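PDB 6NPS: AxyAgu115A from Amphibacillus xylanus NBRC 15112, which probably acts as a GH115 alpha-glucuronidase, cleaving alpha-linked glucuronic acid side groups from glucuronoxylan. Local coordinates for residues H200-L205 and E233-Y238; R33-K38 and G122-L127. The protein carries 3 engineered substitutions. One frame throughout, in Å; residues are numbered along the deposited sequence.

Interaction 1. Residues H200-L205 and E233-Y238; sequences HVFELL and ELADEY
Leu234 meets the ring of Phe202 at its edge. Its CG lies in the plane of that ring, 3.8 Å from Phe202 CE2. CB and CD2 of the leucine also approach CE2, so the branch point and one methyl hold this side of the ring. The two side chains run at a slant to each other.

Ala235 sits over one face of the same ring. Its CB is 3.6 Å from Phe202 CZ. Its backbone N is 3.5 Å from Phe202 CE2, and its CA lies above the face. The small methyl lets the ring come close to the helix backbone, and the CA atoms of Phe202 and Ala235 are 7.1 Å apart.

Tyr238, one turn after Leu234, presents the edge of its ring. Its CD2 is 3.9 Å from Phe202 CD2 and touches Phe202 CB as well. The two side chains cross at about a right angle. The tyrosine CG is anti to its carbonyl carbon (chi1 -79°), which brings the ring back beside Phe202. Its hydroxyl is hydrogen-bonded to Asp199, on the same helix as Phe202. That bond ties helix 230-238 to helix 195-207, alongside the apolar contact with Phe202.

Phe202 also rests on Leu213 of strand 212-214. The segment axes are 10.8 Å apart and run in nearly the same direction, at 25°. Helix 195-207 precedes strand 212-214, and helix 230-238 follows it. This is the packing of successive helices around a parallel beta/alpha barrel, consistent with the TIM-barrel clan of the GH115 family.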
ATOM      1  N   HIS A 200      21.204  37.532 -26.278  1.00 30.66           N
ATOM      2  CA  HIS A 200      21.101  37.519 -24.806  1.00 37.40           C
ATOM      3  C   HIS A 200      21.887  36.366 -24.166  1.00 38.82           C
ATOM      4  O   HIS A 200      22.457  36.510 -23.066  1.00 34.34           O
ATOM      5  CB  HIS A 200      19.637  37.426 -24.398  1.00 37.01           C
ATOM      6  CG  HIS A 200      18.799  38.553 -24.917  1.00 49.59           C
ATOM      7  ND1 HIS A 200      18.676  39.758 -24.253  1.00 52.49           N
ATOM      8  CD2 HIS A 200      18.037  38.658 -26.033  1.00 50.88           C
ATOM      9  CE1 HIS A 200      17.878  40.557 -24.938  1.00 52.27           C
ATOM     10  NE2 HIS A 200      17.479  39.914 -26.025  1.00 53.04           N
ATOM     11  N   VAL A 201      21.863  35.193 -24.801  1.00 34.83           N
ATOM     12  CA  VAL A 201      22.661  34.057 -24.343  1.00 35.85           C
ATOM     13  C   VAL A 201      24.148  34.400 -24.402  1.00 34.32           C
ATOM     14  O   VAL A 201      24.905  34.129 -23.462  1.00 35.23           O
ATOM     15  CB  VAL A 201      22.347  32.812 -25.203  1.00 38.43           C
ATOM     16  CG1 VAL A 201      23.296  31.661 -24.888  1.00 34.03           C
ATOM     17  CG2 VAL A 201      20.925  32.401 -24.996  1.00 37.01           C
ATOM     18  N   PHE A 202      24.597  34.956 -25.530  1.00 30.80           N
ATOM     19  CA  PHE A 202      26.007  35.303 -25.654  1.00 31.68           C
ATOM     20  C   PHE A 202      26.409  36.326 -24.590  1.00 34.88           C
ATOM     21  O   PHE A 202      27.503  36.240 -24.024  1.00 33.83           O
ATOM     22  CB  PHE A 202      26.330  35.852 -27.045  1.00 31.76           C
ATOM     23  CG  PHE A 202      26.040  34.884 -28.196  1.00 36.43           C
ATOM     24  CD1 PHE A 202      26.089  33.504 -28.020  1.00 38.32           C
ATOM     25  CD2 PHE A 202      25.726  35.380 -29.448  1.00 34.25           C
ATOM     26  CE1 PHE A 202      25.818  32.637 -29.086  1.00 38.02           C
ATOM     27  CE2 PHE A 202      25.444  34.519 -30.536  1.00 36.71           C
ATOM     28  CZ  PHE A 202      25.512  33.150 -30.353  1.00 37.08           C
ATOM     29  N   GLU A 203      25.548  37.312 -24.325  1.00 35.55           N
ATOM     30  CA  GLU A 203      25.880  38.337 -23.338  1.00 38.61           C
ATOM     31  C   GLU A 203      26.011  37.731 -21.949  1.00 37.93           C
ATOM     32  O   GLU A 203      26.950  38.051 -21.210  1.00 35.40           O
ATOM     33  CB  GLU A 203      24.817  39.442 -23.348  1.00 45.24           C
ATOM     34  CG  GLU A 203      25.156  40.616 -22.442  1.00 54.45           C
ATOM     35  CD  GLU A 203      24.052  41.679 -22.333  1.00 58.09           C
ATOM     36  OE1 GLU A 203      23.169  41.760 -23.225  1.00 58.02           O
ATOM     37  OE2 GLU A 203      24.103  42.456 -21.351  1.00 53.45           O
ATOM     38  N   LEU A 204      25.077  36.850 -21.576  1.00 33.53           N
ATOM     39  CA  LEU A 204      25.134  36.205 -20.275  1.00 36.77           C
ATOM     40  C   LEU A 204      26.426  35.417 -20.121  1.00 37.71           C
ATOM     41  O   LEU A 204      27.102  35.509 -19.091  1.00 38.78           O
ATOM     42  CB  LEU A 204      23.926  35.297 -20.085  1.00 31.65           C
ATOM     43  CG  LEU A 204      23.984  34.403 -18.852  1.00 34.02           C
ATOM     44  CD1 LEU A 204      23.911  35.204 -17.506  1.00 36.25           C
ATOM     45  CD2 LEU A 204      22.867  33.366 -18.889  1.00 33.18           C
ATOM     46  N   LEU A 205      26.770  34.625 -21.137  1.00 32.98           N
ATOM     47  CA  LEU A 205      27.999  33.829 -21.121  1.00 30.90           C
ATOM     48  C   LEU A 205      29.234  34.707 -20.895  1.00 30.68           C
ATOM     49  O   LEU A 205      30.086  34.410 -20.042  1.00 34.10           O
ATOM     50  CB  LEU A 205      28.138  33.094 -22.459  1.00 28.74           C
ATOM     51  CG  LEU A 205      29.428  32.281 -22.577  1.00 32.80           C
ATOM     52  CD1 LEU A 205      29.359  31.118 -21.598  1.00 30.68           C
ATOM     53  CD2 LEU A 205      29.560  31.765 -24.013  1.00 34.54           C
ATOM     54  N   GLU A 233      27.411  33.631 -37.213  1.00 32.31           N
ATOM     55  CA  GLU A 233      28.158  34.854 -37.487  1.00 38.53           C
ATOM     56  C   GLU A 233      28.236  35.716 -36.231  1.00 38.32           C
ATOM     57  O   GLU A 233      29.303  36.245 -35.913  1.00 37.10           O
ATOM     58  CB  GLU A 233      27.526  35.618 -38.648  1.00 40.30           C
ATOM     59  CG  GLU A 233      27.590  34.899 -39.978  1.00 47.72           C
ATOM     60  CD  GLU A 233      26.619  35.470 -41.036  1.00 62.97           C
ATOM     61  OE1 GLU A 233      26.791  35.162 -42.234  1.00 63.32           O
ATOM     62  OE2 GLU A 233      25.679  36.215 -40.679  1.00 67.92           O
ATOM     63  N   LEU A 234      27.135  35.799 -35.466  1.00 38.01           N
ATOM     64  CA  LEU A 234      27.112  36.629 -34.256  1.00 38.87           C
ATOM     65  C   LEU A 234      28.037  36.059 -33.185  1.00 38.01           C
ATOM     66  O   LEU A 234      28.783  36.805 -32.535  1.00 34.27           O
ATOM     67  CB  LEU A 234      25.670  36.741 -33.725  1.00 38.47           C
ATOM     68  CG  LEU A 234      25.421  37.712 -32.551  1.00 39.69           C
ATOM     69  CD1 LEU A 234      25.860  39.135 -32.957  1.00 39.20           C
ATOM     70  CD2 LEU A 234      23.977  37.718 -32.062  1.00 36.45           C
ATOM     71  N   ALA A 235      28.003  34.738 -32.971  1.00 33.34           N
ATOM     72  CA  ALA A 235      28.918  34.136 -31.998  1.00 36.62           C
ATOM     73  C   ALA A 235      30.370  34.477 -32.338  1.00 34.33           C
ATOM     74  O   ALA A 235      31.160  34.887 -31.474  1.00 34.10           O
ATOM     75  CB  ALA A 235      28.728  32.611 -31.944  1.00 29.81           C
ATOM     76  N   ASP A 236      30.729  34.287 -33.596  1.00 34.48           N
ATOM     77  CA  ASP A 236      32.089  34.527 -34.054  1.00 38.28           C
ATOM     78  C   ASP A 236      32.483  35.993 -33.890  1.00 41.97           C
ATOM     79  O   ASP A 236      33.622  36.291 -33.542  1.00 40.16           O
ATOM     80  CB  ASP A 236      32.195  34.102 -35.506  1.00 42.79           C
ATOM     81  CG  ASP A 236      33.543  34.418 -36.103  1.00 49.55           C
ATOM     82  OD1 ASP A 236      34.506  33.657 -35.823  1.00 47.79           O
ATOM     83  OD2 ASP A 236      33.628  35.420 -36.846  1.00 55.14           O
ATOM     84  N   GLU A 237      31.551  36.917 -34.135  1.00 38.24           N
ATOM     85  CA  GLU A 237      31.808  38.338 -33.892  1.00 39.96           C
ATOM     86  C   GLU A 237      32.146  38.609 -32.416  1.00 40.36           C
ATOM     87  O   GLU A 237      33.096  39.338 -32.098  1.00 40.68           O
ATOM     88  CB  GLU A 237      30.591  39.144 -34.330  1.00 42.30           C
ATOM     89  CG  GLU A 237      30.808  40.625 -34.338  1.00 52.75           C
ATOM     90  CD  GLU A 237      29.636  41.392 -34.918  1.00 64.07           C
ATOM     91  OE1 GLU A 237      28.499  40.860 -34.926  1.00 64.40           O
ATOM     92  OE2 GLU A 237      29.862  42.537 -35.368  1.00 71.09           O
ATOM     93  N   TYR A 238      31.374  38.039 -31.502  1.00 34.14           N
ATOM     94  CA  TYR A 238      31.639  38.234 -30.093  1.00 37.87           C
ATOM     95  C   TYR A 238      32.812  37.405 -29.581  1.00 42.00           C
ATOM     96  O   TYR A 238      33.254  37.635 -28.450  1.00 44.76           O
ATOM     97  CB  TYR A 238      30.410  37.861 -29.278  1.00 36.64           C
ATOM     98  CG  TYR A 238      29.287  38.881 -29.224  1.00 40.54           C
ATOM     99  CD1 TYR A 238      29.523  40.208 -28.828  1.00 41.34           C
ATOM    100  CD2 TYR A 238      27.987  38.510 -29.520  1.00 37.81           C
ATOM    101  CE1 TYR A 238      28.484  41.121 -28.751  1.00 43.52           C
ATOM    102  CE2 TYR A 238      26.955  39.407 -29.451  1.00 43.19           C
ATOM    103  CZ  TYR A 238      27.194  40.712 -29.067  1.00 44.69           C
ATOM    104  OH  TYR A 238      26.141  41.595 -29.006  1.00 42.73           O
TER

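Interaction 2. Residues R33-K38 and G122-L127; sequences RKIANK and GTIYGL
Two nearly parallel helices of the N-terminal alpha/beta region pack here through aliphatic side chains. Helices 30-47 and 120-133 lie beside the sheet that contains strand 64-69. Their short segments run at 7° to each other, with axes 9.7 Å apart.

Ile35 points toward helix 120-133 and uses both its branches. With chi1 at -65°, CG1 stands anti to the carbonyl carbon and CG2 anti to the backbone N, and this splits the branches. CG1 is 3.8 Å from Ile124 CG1 and also touches Ile124 CD1. The two isoleucines cross at about a right angle. The CG2 methyl lies 4.0 Å from Leu127 CD1 and meets Leu127 CB and Ile124 CG2 too. Ile35 thus fits between Ile124 and Leu127, which are almost one turn apart.

Leu127 reaches across to helix 30-47. Its CD1 is 4.0 Å from Ala36 N and 4.2 Å from Ala36 CB. The alanine leaves room for this methyl close to the backbone.

A serine at Ile35 would probably leave a gap between Ile124 and Leu127 and put a hydroxyl among their hydrocarbon groups. All four touching residues are buried. This is side-by-side packing of two near-parallel helices next to the mixed sheet of the N-terminal alpha/beta region, with Tyr67 of strand 64-69 touching both helices through Ala36 and Leu127.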
ATOM      1  N   ARG A  33      33.342  46.596 -30.078  1.00 42.77           N
ATOM      2  CA  ARG A  33      32.498  47.786 -30.144  1.00 45.42           C
ATOM      3  C   ARG A  33      31.075  47.488 -29.673  1.00 43.15           C
ATOM      4  O   ARG A  33      30.487  48.282 -28.928  1.00 40.94           O
ATOM      5  CB  ARG A  33      32.493  48.337 -31.570  1.00 52.29           C
ATOM      6  CG  ARG A  33      32.600  49.858 -31.661  1.00 67.38           C
ATOM      7  CD  ARG A  33      33.352  50.288 -32.914  1.00 76.43           C
ATOM      8  NE  ARG A  33      32.896  49.531 -34.077  1.00 84.69           N
ATOM      9  CZ  ARG A  33      33.692  49.065 -35.040  1.00 87.25           C
ATOM     10  NH1 ARG A  33      35.003  49.277 -34.985  1.00 87.38           N
ATOM     11  NH2 ARG A  33      33.175  48.374 -36.052  1.00 85.27           N
ATOM     12  N   LYS A  34      30.514  46.325 -30.064  1.00 39.77           N
ATOM     13  CA  LYS A  34      29.169  45.951 -29.598  1.00 45.48           C
ATOM     14  C   LYS A  34      29.112  45.758 -28.082  1.00 36.75           C
ATOM     15  O   LYS A  34      28.089  46.071 -27.450  1.00 37.40           O
ATOM     16  CB  LYS A  34      28.694  44.673 -30.293  1.00 51.08           C
ATOM     17  CG  LYS A  34      28.564  44.813 -31.791  1.00 60.96           C
ATOM     18  CD  LYS A  34      28.196  43.485 -32.423  1.00 67.35           C
ATOM     19  CE  LYS A  34      26.685  43.325 -32.519  1.00 72.04           C
ATOM     20  NZ  LYS A  34      26.271  43.088 -33.938  1.00 76.56           N
ATOM     21  N   ILE A  35      30.149  45.160 -27.486  1.00 38.57           N
ATOM     22  CA  ILE A  35      30.170  45.024 -26.025  1.00 36.40           C
ATOM     23  C   ILE A  35      30.294  46.409 -25.375  1.00 35.16           C
ATOM     24  O   ILE A  35      29.635  46.709 -24.376  1.00 38.13           O
ATOM     25  CB  ILE A  35      31.318  44.079 -25.615  1.00 36.04           C
ATOM     26  CG1 ILE A  35      31.077  42.652 -26.144  1.00 33.32           C
ATOM     27  CG2 ILE A  35      31.557  44.111 -24.107  1.00 32.17           C
ATOM     28  CD1 ILE A  35      29.882  41.984 -25.518  1.00 30.25           C
ATOM     29  N   ALA A  36      31.131  47.287 -25.959  1.00 38.79           N
ATOM     30  CA  ALA A  36      31.271  48.658 -25.459  1.00 40.46           C
ATOM     31  C   ALA A  36      29.927  49.389 -25.435  1.00 44.60           C
ATOM     32  O   ALA A  36      29.618  50.104 -24.463  1.00 42.20           O
ATOM     33  CB  ALA A  36      32.288  49.421 -26.313  1.00 39.84           C
ATOM     34  N   ASN A  37      29.090  49.189 -26.470  1.00 38.52           N
ATOM     35  CA  ASN A  37      27.730  49.747 -26.442  1.00 42.70           C
ATOM     36  C   ASN A  37      26.868  49.159 -25.328  1.00 40.26           C
ATOM     37  O   ASN A  37      26.018  49.863 -24.767  1.00 42.38           O
ATOM     38  CB  ASN A  37      27.046  49.533 -27.784  1.00 50.89           C
ATOM     39  CG  ASN A  37      27.600  50.438 -28.845  1.00 66.45           C
ATOM     40  OD1 ASN A  37      28.066  51.550 -28.550  1.00 66.64           O
ATOM     41  ND2 ASN A  37      27.591  49.967 -30.091  1.00 71.70           N
ATOM     42  N   LYS A  38      27.036  47.873 -25.006  1.00 33.32           N
ATOM     43  CA  LYS A  38      26.315  47.315 -23.871  1.00 34.67           C
ATOM     44  C   LYS A  38      26.763  47.963 -22.571  1.00 36.65           C
ATOM     45  O   LYS A  38      25.941  48.243 -21.693  1.00 41.43           O
ATOM     46  CB  LYS A  38      26.529  45.810 -23.817  1.00 37.98           C
ATOM     47  CG  LYS A  38      25.939  45.093 -25.047  1.00 41.83           C
ATOM     48  CD  LYS A  38      25.843  43.598 -24.802  1.00 45.21           C
ATOM     49  CE  LYS A  38      25.313  42.840 -26.026  1.00 44.35           C
ATOM     50  NZ  LYS A  38      23.925  43.230 -26.411  1.00 49.81           N
ATOM     51  N   GLY A 122      39.708  39.131 -23.969  1.00 34.15           N
ATOM     52  CA  GLY A 122      40.314  39.930 -22.913  1.00 33.96           C
ATOM     53  C   GLY A 122      39.763  41.344 -22.872  1.00 35.64           C
ATOM     54  O   GLY A 122      39.520  41.893 -21.794  1.00 33.53           O
ATOM     55  N   THR A 123      39.598  41.976 -24.042  1.00 33.71           N
ATOM     56  CA  THR A 123      39.006  43.312 -24.050  1.00 31.92           C
ATOM     57  C   THR A 123      37.584  43.264 -23.540  1.00 33.78           C
ATOM     58  O   THR A 123      37.163  44.117 -22.743  1.00 36.05           O
ATOM     59  CB  THR A 123      39.039  43.905 -25.462  1.00 35.65           C
ATOM     60  OG1 THR A 123      40.347  43.732 -26.028  1.00 36.25           O
ATOM     61  CG2 THR A 123      38.711  45.405 -25.457  1.00 32.36           C
ATOM     62  N   ILE A 124      36.833  42.241 -23.954  1.00 29.89           N
ATOM     63  CA  ILE A 124      35.436  42.137 -23.546  1.00 29.90           C
ATOM     64  C   ILE A 124      35.324  41.969 -22.049  1.00 32.86           C
ATOM     65  O   ILE A 124      34.456  42.589 -21.410  1.00 33.31           O
ATOM     66  CB  ILE A 124      34.757  40.980 -24.301  1.00 30.24           C
ATOM     67  CG1 ILE A 124      34.602  41.408 -25.766  1.00 32.89           C
ATOM     68  CG2 ILE A 124      33.448  40.602 -23.610  1.00 27.53           C
ATOM     69  CD1 ILE A 124      34.070  40.288 -26.734  1.00 31.38           C
ATOM     70  N   TYR A 125      36.187  41.122 -21.458  1.00 31.01           N
ATOM     71  CA  TYR A 125      36.180  40.950 -20.002  1.00 33.98           C
ATOM     72  C   TYR A 125      36.561  42.240 -19.279  1.00 30.70           C
ATOM     73  O   TYR A 125      36.047  42.516 -18.192  1.00 32.44           O
ATOM     74  CB  TYR A 125      37.139  39.822 -19.598  1.00 31.87           C
ATOM     75  CG  TYR A 125      36.743  38.474 -20.180  1.00 34.08           C
ATOM     76  CD1 TYR A 125      35.410  38.190 -20.504  1.00 32.26           C
ATOM     77  CD2 TYR A 125      37.688  37.485 -20.364  1.00 38.40           C
ATOM     78  CE1 TYR A 125      35.048  36.936 -21.051  1.00 36.05           C
ATOM     79  CE2 TYR A 125      37.336  36.231 -20.909  1.00 36.14           C
ATOM     80  CZ  TYR A 125      36.033  35.968 -21.253  1.00 38.65           C
ATOM     81  OH  TYR A 125      35.748  34.726 -21.787  1.00 39.00           O
ATOM     82  N   GLY A 126      37.442  43.041 -19.876  1.00 35.23           N
ATOM     83  CA  GLY A 126      37.845  44.288 -19.237  1.00 36.63           C
ATOM     84  C   GLY A 126      36.748  45.340 -19.287  1.00 35.46           C
ATOM     85  O   GLY A 126      36.540  46.085 -18.318  1.00 34.63           O
ATOM     86  N   LEU A 127      36.037  45.416 -20.418  1.00 34.79           N
ATOM     87  CA  LEU A 127      34.840  46.251 -20.508  1.00 37.37           C
ATOM     88  C   LEU A 127      33.813  45.867 -19.448  1.00 37.63           C
ATOM     89  O   LEU A 127      33.320  46.723 -18.703  1.00 38.05           O
ATOM     90  CB  LEU A 127      34.250  46.147 -21.905  1.00 29.90           C
ATOM     91  CG  LEU A 127      35.070  46.972 -22.901  1.00 35.31           C
ATOM     92  CD1 LEU A 127      34.687  46.607 -24.326  1.00 33.46           C
ATOM     93  CD2 LEU A 127      34.930  48.498 -22.687  1.00 35.78           C
TER

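How the interactions relate
From the N terminus, helix 30-47 comes first. Interaction 2 closes a long loop when helix 120-133 returns to it, with strands 64-69, 97-106 and 109-117 in between. Interaction 1 opens later and closes a shorter loop around strand 212-214. The two loops follow in series and neither nest nor cross. Their centres are about 12 Å apart, and the contacts touch. Lys34 and Lys38 form long, weak ion pairs with Glu237 and Glu203. Lys38 also has a salt bridge to Asp199. Tyr238 packs against Ile35, and its backbone O lies beside Ile124 CD1. Together they join the N-terminal alpha/beta region to the outer helices of the barrel.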